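DMATS type aromatic prenyltransferase (Streptomyces coelicolor, PDB 6ZS0) probably transfers a dimethylallyl group to the five-position of the indole of tryptophan, within the antiparallel barrel of an ABBA-type prenyltransferase. Local coordinates at residues Glu29-Val34 and Leu138-Gly143; Thr36-Pro41 and Val80-Gly85; Leu173-Ala178 and Pro263-Pro268; Leu212-Ala217 and Gly234-Ala239. All blocks are in the same frame, centred on the assembly; numbering follows the deposited sequence.

Contact 1: residues Glu29-Val34 and Leu138-Gly143; sequences ETYAQV and LELRPG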
loop_
_atom_site.group_PDB
_atom_site.type_symbol
_atom_site.label_atom_id
_atom_site.label_comp_id
_atom_site.label_asym_id
_atom_site.label_seq_id
_atom_site.Cartn_x
_atom_site.Cartn_y
_atom_site.Cartn_z
ATOM N N GLU A 29 -10.215 5.675 -18.048
ATOM C CA GLU A 29 -9.345 5.676 -19.248
ATOM C C GLU A 29 -8.063 6.456 -18.934
ATOM O O GLU A 29 -6.992 5.946 -19.234
ATOM C CB GLU A 29 -10.087 6.216 -20.470
ATOM C CG GLU A 29 -10.693 5.105 -21.306
ATOM C CD GLU A 29 -9.675 4.281 -22.083
ATOM N N THR A 30 -8.171 7.622 -18.313
ATOM C CA THR A 30 -6.995 8.445 -17.933
ATOM C C THR A 30 -6.056 7.586 -17.075
ATOM O O THR A 30 -4.871 7.539 -17.360
ATOM C CB THR A 30 -7.426 9.743 -17.257
ATOM O OG1 THR A 30 -8.128 10.424 -18.300
ATOM C CG2 THR A 30 -6.272 10.573 -16.733
ATOM N N TYR A 31 -6.595 6.914 -16.065
ATOM C CA TYR A 31 -5.764 6.239 -15.031
ATOM C C TYR A 31 -5.184 4.927 -15.558
ATOM O O TYR A 31 -4.069 4.567 -15.169
ATOM C CB TYR A 31 -6.581 6.100 -13.743
ATOM C CG TYR A 31 -6.812 7.403 -13.021
ATOM C CD1 TYR A 31 -5.784 8.319 -12.878
ATOM C CD2 TYR A 31 -8.049 7.729 -12.481
ATOM C CE1 TYR A 31 -5.949 9.494 -12.178
ATOM C CE2 TYR A 31 -8.239 8.915 -11.788
ATOM C CZ TYR A 31 -7.193 9.808 -11.655
ATOM O OH TYR A 31 -7.317 10.959 -10.954
ATOM N N ALA A 32 -5.898 4.241 -16.436
ATOM C CA ALA A 32 -5.373 3.057 -17.138
ATOM C C ALA A 32 -4.121 3.459 -17.929
ATOM O O ALA A 32 -3.117 2.727 -17.861
ATOM C CB ALA A 32 -6.421 2.458 -18.017
ATOM N N GLN A 33 -4.166 4.607 -18.612
ATOM C CA GLN A 33 -3.005 5.135 -19.370
ATOM C C GLN A 33 -1.875 5.479 -18.378
ATOM O O GLN A 33 -0.715 5.177 -18.662
ATOM C CB GLN A 33 -3.434 6.326 -20.232
ATOM C CG GLN A 33 -2.271 7.064 -20.873
ATOM C CD GLN A 33 -2.715 8.172 -21.801
ATOM O OE1 GLN A 33 -3.653 8.916 -21.505
ATOM N NE2 GLN A 33 -2.015 8.315 -22.920
ATOM N N VAL A 34 -2.199 6.060 -17.232
ATOM C CA VAL A 34 -1.174 6.441 -16.227
ATOM C C VAL A 34 -0.459 5.162 -15.736
ATOM O O VAL A 34 0.785 5.198 -15.611
ATOM C CB VAL A 34 -1.794 7.244 -15.079
ATOM C CG1 VAL A 34 -0.854 7.399 -13.897
ATOM C CG2 VAL A 34 -2.263 8.612 -15.553
ATOM N N LEU A 138 -0.832 5.886 -6.505
ATOM C CA LEU A 138 -1.686 6.894 -7.152
ATOM C C LEU A 138 -3.094 6.799 -6.554
ATOM O O LEU A 138 -3.683 5.728 -6.614
ATOM C CB LEU A 138 -1.672 6.618 -8.650
ATOM C CG LEU A 138 -0.283 6.770 -9.278
ATOM C CD1 LEU A 138 -0.174 6.079 -10.612
ATOM C CD2 LEU A 138 0.073 8.234 -9.391
ATOM N N GLU A 139 -3.580 7.887 -5.967
ATOM C CA GLU A 139 -4.989 7.983 -5.525
ATOM C C GLU A 139 -5.804 8.421 -6.738
ATOM O O GLU A 139 -5.546 9.538 -7.270
ATOM C CB GLU A 139 -5.179 8.975 -4.393
ATOM C CG GLU A 139 -6.609 8.890 -3.837
ATOM C CD GLU A 139 -7.052 10.019 -2.932
ATOM O OE1 GLU A 139 -6.230 10.934 -2.682
ATOM O OE2 GLU A 139 -8.246 9.994 -2.497
ATOM N N LEU A 140 -6.704 7.562 -7.180
ATOM C CA LEU A 140 -7.452 7.717 -8.446
ATOM C C LEU A 140 -8.649 8.642 -8.200
ATOM O O LEU A 140 -9.757 8.150 -8.068
ATOM C CB LEU A 140 -7.846 6.332 -8.909
ATOM C CG LEU A 140 -6.662 5.417 -9.220
ATOM C CD1 LEU A 140 -7.096 4.296 -10.126
ATOM C CD2 LEU A 140 -5.488 6.186 -9.830
ATOM N N ARG A 141 -8.365 9.927 -8.091
ATOM C CA ARG A 141 -9.350 10.977 -7.723
ATOM C C ARG A 141 -10.218 11.303 -8.921
ATOM O O ARG A 141 -9.732 11.389 -10.033
ATOM C CB ARG A 141 -8.658 12.264 -7.282
ATOM C CG ARG A 141 -7.710 12.082 -6.121
ATOM C CD ARG A 141 -7.623 13.316 -5.280
ATOM N NE ARG A 141 -6.434 14.108 -5.535
ATOM C CZ ARG A 141 -5.441 14.300 -4.655
ATOM N NH1 ARG A 141 -5.477 13.735 -3.459
ATOM N NH2 ARG A 141 -4.406 15.059 -4.979
ATOM N N PRO A 142 -11.520 11.575 -8.719
ATOM C CA PRO A 142 -12.324 12.120 -9.796
ATOM C C PRO A 142 -11.664 13.373 -10.382
ATOM O O PRO A 142 -11.131 14.174 -9.631
ATOM C CB PRO A 142 -13.671 12.453 -9.127
ATOM C CG PRO A 142 -13.716 11.562 -7.915
ATOM C CD PRO A 142 -12.272 11.409 -7.470
ATOM N N GLY A 143 -11.713 13.508 -11.702
ATOM C CA GLY A 143 -11.181 14.673 -12.416
ATOM C C GLY A 143 -9.902 14.355 -13.138
ATOM O O GLY A 143 -9.444 15.218 -13.896
#
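The ring of Y31 carries L140 on one face and the carbonyl of R141 at its edge. L140 CD2 stands 3.6 Å above the plane of the Y31 ring, displaced toward the rim; with its line to the ring centroid only 17° off the normal, this is a CH-pi contact. At the edge, Y31 OH donates to R141 O over 2.6 Å, meeting a lone pair in the carbonyl plane at a C=O...donor angle of 133°. Y31 CG lies anti to its own carbonyl carbon (chi1 -71°), which carries the phenol off the helix to the turn beyond. One helical turn on, V34 CG1 meets L138 CD1 at 3.6 Å, an apolar touch between two buried side chains. R141 supplies its backbone here, while its guanidinium turns back to E139: NH1 and OE1, 3.0 Å apart, form a salt bridge whose hydrogen bond is weak. L14 of helix 6-20 touches both Y31 and L140, and M105 of helix 91-109 reaches L138. L140 centres an inverse gamma turn in the segment that continues from strand 135-139. Through Y31 and V34, helix 25-39 packs on a barrel strand and the turn that continues it, the helix-outside, strands-inside layering of the ABBA fold.

Contact 2: residues Thr36-Pro41 and Val80-Gly85; sequences TDALGP and VLVEPG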
loop_
_atom_site.group_PDB
_atom_site.type_symbol
_atom_site.label_atom_id
_atom_site.label_comp_id
_atom_site.label_asym_id
_atom_site.label_seq_id
_atom_site.Cartn_x
_atom_site.Cartn_y
_atom_site.Cartn_z
ATOM N N THR A 36 -0.227 2.121 -17.257
ATOM C CA THR A 36 0.574 1.591 -18.383
ATOM C C THR A 36 1.884 2.367 -18.462
ATOM O O THR A 36 2.922 1.744 -18.596
ATOM C CB THR A 36 -0.185 1.690 -19.719
ATOM O OG1 THR A 36 -1.338 0.870 -19.588
ATOM C CG2 THR A 36 0.644 1.268 -20.904
ATOM N N ASP A 37 1.834 3.694 -18.429
ATOM C CA ASP A 37 3.059 4.526 -18.573
ATOM C C ASP A 37 3.980 4.311 -17.362
ATOM O O ASP A 37 5.180 4.247 -17.558
ATOM C CB ASP A 37 2.733 6.014 -18.741
ATOM C CG ASP A 37 3.942 6.850 -19.165
ATOM O OD1 ASP A 37 4.503 6.597 -20.248
ATOM O OD2 ASP A 37 4.325 7.738 -18.399
ATOM N N ALA A 38 3.410 4.207 -16.165
ATOM C CA ALA A 38 4.160 3.988 -14.901
ATOM C C ALA A 38 4.907 2.642 -14.959
ATOM O O ALA A 38 6.052 2.586 -14.532
ATOM C CB ALA A 38 3.219 4.087 -13.741
ATOM N N LEU A 39 4.299 1.608 -15.524
ATOM C CA LEU A 39 4.942 0.278 -15.640
ATOM C C LEU A 39 6.090 0.320 -16.647
ATOM O O LEU A 39 6.973 -0.579 -16.568
ATOM C CB LEU A 39 3.895 -0.761 -16.063
ATOM C CG LEU A 39 2.952 -1.223 -14.954
ATOM C CD1 LEU A 39 1.814 -2.051 -15.518
ATOM C CD2 LEU A 39 3.702 -2.027 -13.888
ATOM N N GLY A 40 6.066 1.257 -17.598
ATOM C CA GLY A 40 7.059 1.361 -18.669
ATOM C C GLY A 40 7.205 0.040 -19.411
ATOM O O GLY A 40 6.214 -0.601 -19.735
ATOM N N PRO A 41 8.437 -0.413 -19.691
ATOM C CA PRO A 41 8.646 -1.547 -20.593
ATOM C C PRO A 41 7.911 -2.820 -20.185
ATOM O O PRO A 41 7.414 -3.565 -21.067
ATOM C CB PRO A 41 10.163 -1.727 -20.501
ATOM C CG PRO A 41 10.637 -0.331 -20.328
ATOM C CD PRO A 41 9.706 0.188 -19.257
ATOM N N VAL A 80 -3.797 2.778 -6.605
ATOM C CA VAL A 80 -2.969 1.730 -7.247
ATOM C C VAL A 80 -1.521 1.978 -6.860
ATOM O O VAL A 80 -1.066 3.145 -6.930
ATOM C CB VAL A 80 -3.122 1.675 -8.766
ATOM C CG1 VAL A 80 -2.756 2.993 -9.420
ATOM C CG2 VAL A 80 -2.323 0.524 -9.351
ATOM N N LEU A 81 -0.869 0.925 -6.396
ATOM C CA LEU A 81 0.538 0.928 -5.983
ATOM C C LEU A 81 1.336 0.236 -7.080
ATOM O O LEU A 81 0.935 -0.862 -7.535
ATOM C CB LEU A 81 0.694 0.183 -4.665
ATOM C CG LEU A 81 2.128 0.107 -4.124
ATOM C CD1 LEU A 81 2.586 1.462 -3.619
ATOM C CD2 LEU A 81 2.198 -0.928 -3.034
ATOM N N VAL A 82 2.425 0.849 -7.527
ATOM C CA VAL A 82 3.226 0.285 -8.641
ATOM C C VAL A 82 4.709 0.458 -8.343
ATOM O O VAL A 82 5.103 1.443 -7.681
ATOM C CB VAL A 82 2.871 0.936 -9.994
ATOM C CG1 VAL A 82 3.033 2.442 -9.950
ATOM C CG2 VAL A 82 3.705 0.375 -11.122
ATOM N N GLU A 83 5.519 -0.447 -8.871
ATOM C CA GLU A 83 6.989 -0.317 -8.846
ATOM C C GLU A 83 7.441 0.055 -10.253
ATOM O O GLU A 83 7.563 -0.815 -11.106
ATOM C CB GLU A 83 7.607 -1.624 -8.366
ATOM C CG GLU A 83 9.119 -1.575 -8.411
ATOM C CD GLU A 83 9.788 -2.794 -7.809
ATOM O OE1 GLU A 83 10.256 -2.727 -6.656
ATOM O OE2 GLU A 83 9.852 -3.763 -8.495
ATOM N N PRO A 84 7.646 1.343 -10.588
ATOM C CA PRO A 84 7.924 1.705 -11.977
ATOM C C PRO A 84 9.241 1.141 -12.508
ATOM O O PRO A 84 9.364 0.866 -13.711
ATOM C CB PRO A 84 7.940 3.225 -11.972
ATOM C CG PRO A 84 7.284 3.628 -10.728
ATOM C CD PRO A 84 7.522 2.517 -9.723
ATOM N N GLY A 85 10.177 0.849 -11.629
ATOM C CA GLY A 85 11.505 0.353 -12.037
ATOM C C GLY A 85 11.574 -1.155 -12.085
ATOM O O GLY A 85 12.661 -1.704 -12.160
#
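V82 spreads its two methyls over two consecutive residues of the helix end, CG2 toward L39 and CG1 toward A38. The closer touch is V82 CG2 to L39 CD2, 3.7 Å, whereas V82 CG1 stands 4.1 Å from A38 CB. The valine torsion accounts for this division: CG2 is anti to the backbone N, and CG1 takes the crowded position between N and the carbonyl carbon (chi1 56°). V82 was deposited in two conformers, so this split describes one of them. L39 starts from a CB that points away from the strand, yet its branch end comes back: with CG anti to the carbonyl carbon (chi1 -77°), CD2 comes in at a slant to the V82 methyl.

P84 meets backbone instead of side chain. A38 O lies 3.2 Å from P84 CB, and P84 CA approaches the same oxygen at 3.3 Å as a CA-H...O contact, with an angle of 121° at the hydrogen. No conventional hydrogen bond joins the two segments; the nearest pair of CA atoms, those of L39 and P84, is 4.9 Å apart. G40, at positive phi, takes the chain out of the helix; its N still bonds D37 O at 3.1 Å, a tighter turn than the weak bond to T36 O.

M105 of helix 91-109 touches A38, A101 of that helix touches P84, and V64 of strand 64-70 touches L39. The C-terminal end of helix 25-39 is thereby seated against the end of strand 77-82 and the turn after it, an outer helix on the strand barrel of the ABBA fold.

Contact 3: residues Leu173-Ala178 and Pro263-Pro268; sequences LGHHQA and PGAERP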
loop_
_atom_site.group_PDB
_atom_site.type_symbol
_atom_site.label_atom_id
_atom_site.label_comp_id
_atom_site.label_asym_id
_atom_site.label_seq_id
_atom_site.Cartn_x
_atom_site.Cartn_y
_atom_site.Cartn_z
ATOM N N LEU A 173 12.833 17.314 6.590
ATOM C CA LEU A 173 11.450 17.676 6.184
ATOM C C LEU A 173 10.854 18.668 7.197
ATOM O O LEU A 173 9.635 18.883 7.158
ATOM C CB LEU A 173 10.588 16.412 6.064
ATOM C CG LEU A 173 10.987 15.407 4.977
ATOM C CD1 LEU A 173 10.107 14.172 5.060
ATOM C CD2 LEU A 173 10.904 16.006 3.587
ATOM N N GLY A 174 11.672 19.207 8.101
ATOM C CA GLY A 174 11.284 20.302 9.006
ATOM C C GLY A 174 10.541 19.792 10.221
ATOM O O GLY A 174 9.806 20.590 10.830
ATOM N N HIS A 175 10.742 18.525 10.592
ATOM C CA HIS A 175 10.054 17.870 11.731
ATOM C C HIS A 175 11.030 17.600 12.872
ATOM O O HIS A 175 10.684 16.837 13.760
ATOM C CB HIS A 175 9.337 16.611 11.253
ATOM C CG HIS A 175 8.181 16.929 10.386
ATOM N ND1 HIS A 175 7.034 17.520 10.883
ATOM C CD2 HIS A 175 7.994 16.783 9.065
ATOM C CE1 HIS A 175 6.183 17.696 9.891
ATOM N NE2 HIS A 175 6.748 17.258 8.769
ATOM N N HIS A 176 12.183 18.263 12.874
ATOM C CA HIS A 176 13.125 18.276 14.022
ATOM C C HIS A 176 13.346 16.839 14.518
ATOM O O HIS A 176 13.674 15.967 13.667
ATOM C CB HIS A 176 12.612 19.267 15.083
ATOM C CG HIS A 176 12.467 20.647 14.536
ATOM N ND1 HIS A 176 11.288 21.097 13.954
ATOM C CD2 HIS A 176 13.358 21.657 14.415
ATOM C CE1 HIS A 176 11.455 22.337 13.523
ATOM N NE2 HIS A 176 12.718 22.708 13.801
ATOM N N GLN A 177 13.172 16.576 15.817
ATOM C CA GLN A 177 13.446 15.239 16.413
ATOM C C GLN A 177 12.134 14.434 16.542
ATOM O O GLN A 177 12.018 13.654 17.492
ATOM C CB GLN A 177 14.229 15.406 17.724
ATOM C CG GLN A 177 15.648 15.960 17.529
ATOM C CD GLN A 177 16.380 15.408 16.319
ATOM O OE1 GLN A 177 16.755 14.234 16.262
ATOM N NE2 GLN A 177 16.599 16.263 15.328
ATOM N N ALA A 178 11.218 14.558 15.568
ATOM C CA ALA A 178 9.960 13.767 15.460
ATOM C C ALA A 178 10.252 12.258 15.616
ATOM O O ALA A 178 9.402 11.505 16.152
ATOM C CB ALA A 178 9.285 14.074 14.142
ATOM N N PRO A 263 3.467 21.676 9.861
ATOM C CA PRO A 263 4.834 22.189 9.758
ATOM C C PRO A 263 5.526 22.282 11.132
ATOM O O PRO A 263 4.909 22.732 12.077
ATOM C CB PRO A 263 4.704 23.584 9.102
ATOM C CG PRO A 263 3.206 23.871 9.032
ATOM C CD PRO A 263 2.487 22.545 9.193
ATOM N N GLY A 264 6.772 21.808 11.214
ATOM C CA GLY A 264 7.619 21.914 12.417
ATOM C C GLY A 264 7.224 20.937 13.522
ATOM O O GLY A 264 7.964 20.876 14.528
ATOM N N ALA A 265 6.112 20.202 13.367
ATOM C CA ALA A 265 5.536 19.338 14.427
ATOM C C ALA A 265 6.467 18.154 14.698
ATOM O O ALA A 265 7.004 17.565 13.718
ATOM C CB ALA A 265 4.151 18.877 14.046
ATOM N N GLU A 266 6.660 17.831 15.980
ATOM C CA GLU A 266 7.511 16.714 16.449
ATOM C C GLU A 266 6.645 15.499 16.791
ATOM O O GLU A 266 7.211 14.501 17.207
ATOM C CB GLU A 266 8.346 17.162 17.646
ATOM C CG GLU A 266 9.410 18.180 17.267
ATOM C CD GLU A 266 10.496 18.379 18.308
ATOM O OE1 GLU A 266 11.628 17.882 18.081
ATOM O OE2 GLU A 266 10.209 19.027 19.341
ATOM N N ARG A 267 5.328 15.590 16.606
ATOM C CA ARG A 267 4.361 14.523 16.968
ATOM C C ARG A 267 3.474 14.243 15.765
ATOM O O ARG A 267 3.136 15.158 15.032
ATOM C CB ARG A 267 3.553 14.961 18.193
ATOM C CG ARG A 267 4.427 15.243 19.409
ATOM C CD ARG A 267 3.653 15.530 20.683
ATOM N NE ARG A 267 2.992 14.344 21.226
ATOM C CZ ARG A 267 1.695 14.046 21.079
ATOM N NH1 ARG A 267 1.207 12.937 21.624
ATOM N NH2 ARG A 267 0.895 14.842 20.388
ATOM N N PRO A 268 3.108 12.967 15.498
ATOM C CA PRO A 268 2.250 12.654 14.359
ATOM C C PRO A 268 0.777 13.018 14.580
ATOM O O PRO A 268 0.317 12.963 15.700
ATOM C CB PRO A 268 2.426 11.133 14.188
ATOM C CG PRO A 268 2.752 10.645 15.576
ATOM C CD PRO A 268 3.548 11.765 16.220
HETATM O O HOH W 1 7.735 20.577 8.391
#
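E266 runs across to the 175-178 turn: its CB leads to CG, which lies 4.0 Å from H175 O, then CD passes H176 CB, and OE1 ends at the backbone of Q177. That last bond, Q177 N to E266 OE1, measures 3.0 Å with an N-H...acceptor angle of 148° and uses the anti lone pair, the one facing away from the other carboxylate oxygen. The chain is extended beyond CG (chi2 -164°), which gives it the span needed.

In the second bond the side chain comes from the helix end. H175 ND1 donates to A265 O over 2.8 Å; the oxygen lies only 9° out of the imidazole plane and offers a lone pair in its carbonyl plane, a geometry that would restrain rotation of the imidazole. This bond places the proton on ND1. H176 ND1 makes a weak bond of 3.4 Å to G264 O. Two CA-H...O contacts add to these, G264 CA to G174 O at 3.0 Å and A178 CA to E266 O at 3.3 Å. A water links G264 N to L173 O, accepting from the former.

G174, at positive phi, is the C-prime residue of the Schellman motif closing helix 162-175, and a type II' turn from H175 to A178 follows. A178 touches F260 of strand 254-260, while P268 reaches H258 and F260 just before strand 270-275, so the helix end sits on the connection between these two neighbouring barrel strands.

Contact 4: residues Leu212-Ala217 and Gly234-Ala239; sequences LTAGRA and GFFRTA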
loop_
_atom_site.group_PDB
_atom_site.type_symbol
_atom_site.label_atom_id
_atom_site.label_comp_id
_atom_site.label_asym_id
_atom_site.label_seq_id
_atom_site.Cartn_x
_atom_site.Cartn_y
_atom_site.Cartn_z
ATOM N N LEU A 212 2.796 -8.835 17.236
ATOM C CA LEU A 212 1.960 -7.771 17.842
ATOM C C LEU A 212 0.784 -8.377 18.600
ATOM O O LEU A 212 0.162 -9.336 18.129
ATOM C CB LEU A 212 1.452 -6.827 16.746
ATOM C CG LEU A 212 0.717 -5.566 17.199
ATOM C CD1 LEU A 212 1.592 -4.606 17.999
ATOM C CD2 LEU A 212 0.163 -4.861 15.990
ATOM N N THR A 213 0.481 -7.793 19.766
ATOM C CA THR A 213 -0.709 -8.125 20.567
ATOM C C THR A 213 -1.709 -6.981 20.535
ATOM O O THR A 213 -1.349 -5.844 20.172
ATOM C CB THR A 213 -0.340 -8.370 22.037
ATOM O OG1 THR A 213 0.219 -7.150 22.538
ATOM C CG2 THR A 213 0.629 -9.516 22.175
ATOM N N ALA A 214 -2.943 -7.291 20.895
ATOM C CA ALA A 214 -4.040 -6.325 20.878
ATOM C C ALA A 214 -3.685 -5.167 21.837
ATOM O O ALA A 214 -3.850 -4.025 21.459
ATOM C CB ALA A 214 -5.317 -7.028 21.263
ATOM N N GLY A 215 -3.168 -5.479 23.026
ATOM C CA GLY A 215 -2.760 -4.464 24.017
ATOM C C GLY A 215 -1.639 -3.584 23.517
ATOM O O GLY A 215 -1.690 -2.372 23.739
ATOM N N ARG A 216 -0.628 -4.166 22.865
ATOM C CA ARG A 216 0.523 -3.380 22.375
ATOM C C ARG A 216 0.023 -2.474 21.240
ATOM O O ARG A 216 0.431 -1.291 21.181
ATOM C CB ARG A 216 1.679 -4.287 21.959
ATOM C CG ARG A 216 2.979 -3.525 21.772
ATOM C CD ARG A 216 4.155 -4.389 21.373
ATOM N NE ARG A 216 4.277 -5.515 22.295
ATOM C CZ ARG A 216 4.162 -6.787 21.966
ATOM N NH1 ARG A 216 4.054 -7.138 20.691
ATOM N NH2 ARG A 216 4.206 -7.718 22.906
ATOM N N ALA A 217 -0.852 -3.003 20.400
ATOM C CA ALA A 217 -1.441 -2.285 19.250
ATOM C C ALA A 217 -2.163 -1.031 19.763
ATOM O O ALA A 217 -1.977 0.034 19.206
ATOM C CB ALA A 217 -2.366 -3.202 18.507
ATOM N N GLY A 234 -10.379 -3.661 19.050
ATOM C CA GLY A 234 -11.510 -4.285 18.351
ATOM C C GLY A 234 -11.117 -4.661 16.934
ATOM O O GLY A 234 -11.412 -5.782 16.495
ATOM N N PHE A 235 -10.438 -3.759 16.251
ATOM C CA PHE A 235 -10.048 -3.963 14.845
ATOM C C PHE A 235 -9.021 -5.091 14.821
ATOM O O PHE A 235 -9.154 -6.010 13.994
ATOM C CB PHE A 235 -9.501 -2.681 14.239
ATOM C CG PHE A 235 -8.714 -2.909 12.987
ATOM C CD1 PHE A 235 -9.359 -3.245 11.807
ATOM C CD2 PHE A 235 -7.341 -2.814 12.995
ATOM C CE1 PHE A 235 -8.629 -3.498 10.660
ATOM C CE2 PHE A 235 -6.625 -3.019 11.831
ATOM C CZ PHE A 235 -7.271 -3.356 10.672
ATOM N N PHE A 236 -8.020 -5.012 15.694
ATOM C CA PHE A 236 -6.966 -6.053 15.798
ATOM C C PHE A 236 -7.644 -7.428 15.912
ATOM O O PHE A 236 -7.282 -8.360 15.192
ATOM C CB PHE A 236 -6.025 -5.771 16.968
ATOM C CG PHE A 236 -4.957 -6.823 17.184
ATOM C CD1 PHE A 236 -3.633 -6.608 16.808
ATOM C CD2 PHE A 236 -5.260 -8.005 17.835
ATOM C CE1 PHE A 236 -2.664 -7.582 17.042
ATOM C CE2 PHE A 236 -4.299 -8.983 18.036
ATOM C CZ PHE A 236 -2.999 -8.760 17.648
ATOM N N ARG A 237 -8.608 -7.566 16.817
ATOM C CA ARG A 237 -9.232 -8.879 17.093
ATOM C C ARG A 237 -10.095 -9.330 15.915
ATOM O O ARG A 237 -10.064 -10.533 15.592
ATOM C CB ARG A 237 -10.047 -8.817 18.388
ATOM C CG ARG A 237 -9.185 -8.637 19.627
ATOM C CD ARG A 237 -9.944 -8.930 20.901
ATOM N NE ARG A 237 -8.988 -9.222 21.962
ATOM C CZ ARG A 237 -8.482 -8.332 22.812
ATOM N NH1 ARG A 237 -8.857 -7.062 22.767
ATOM N NH2 ARG A 237 -7.594 -8.720 23.710
ATOM N N THR A 238 -10.843 -8.421 15.292
ATOM C CA THR A 238 -11.718 -8.767 14.145
ATOM C C THR A 238 -10.844 -9.242 12.983
ATOM O O THR A 238 -11.179 -10.256 12.375
ATOM C CB THR A 238 -12.621 -7.607 13.730
ATOM O OG1 THR A 238 -13.437 -7.272 14.858
ATOM C CG2 THR A 238 -13.487 -7.940 12.531
ATOM N N ALA A 239 -9.773 -8.522 12.691
ATOM C CA ALA A 239 -8.943 -8.758 11.490
ATOM C C ALA A 239 -8.163 -10.059 11.666
ATOM O O ALA A 239 -8.071 -10.846 10.732
ATOM C CB ALA A 239 -8.024 -7.579 11.265
#
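The single-turn helix 214-217 and the residues leading into it pack against helix 229-240, with F236 as the central side chain. Its ring lies against the peptide that leads into the short helix: A214 N is 3.5 Å above the ring plane and T213 C 3.6 Å, both displaced toward the rim. At the ring's edge, near its plane, L212 O approaches F236 CZ to 3.2 Å. F236 CG is anti to the backbone N (chi1 177°), which sends the phenyl out from its helix toward that peptide. A214 CB touches F236 CD2 at 3.6 Å, and L212 CG crosses to F236 CE1 at 3.9 Å. T213 is the N-cap of helix 214-217: its OG1 accepts from R216 N over 3.1 Å at an N-H...acceptor angle of 155°, holding the start of the helix on which the phenyl rests. Both helices lie against strand 270-275, A217 touching L273 and F235 touching I275, consistent with the helix layer around the ABBA barrel. The same A214 CB also sits over a face of the R237 guanidinium, 3.6 Å above its plane and displaced toward the rim. That guanidinium is salt-bridged through NH1 to E233, one turn earlier on helix 229-240, and S244 touches both F236 and R237.

Contacts 1 and 2 form one continuous patch, their centres 13 Å apart: both use helix 25-39, and they reach neighbouring strands, 135-139 and 77-82, joined by a probable hydrogen bond from L138 N to V80 O of 2.8 Å. Contact 4 lies across the chain's centre from this patch, its centre 34 Å from each of theirs. Contact 3, with its centre 31 to 32 Å from the first two and 28 Å from contact 4, brackets contact 4 along the chain. Contacts 1 to 3 join a helix or helix end to barrel strands or connections, whereas contact 4 joins two helices. In ABBA prenyltransferases the reaction takes place inside the barrel; these contacts involve its surrounding helices and connections.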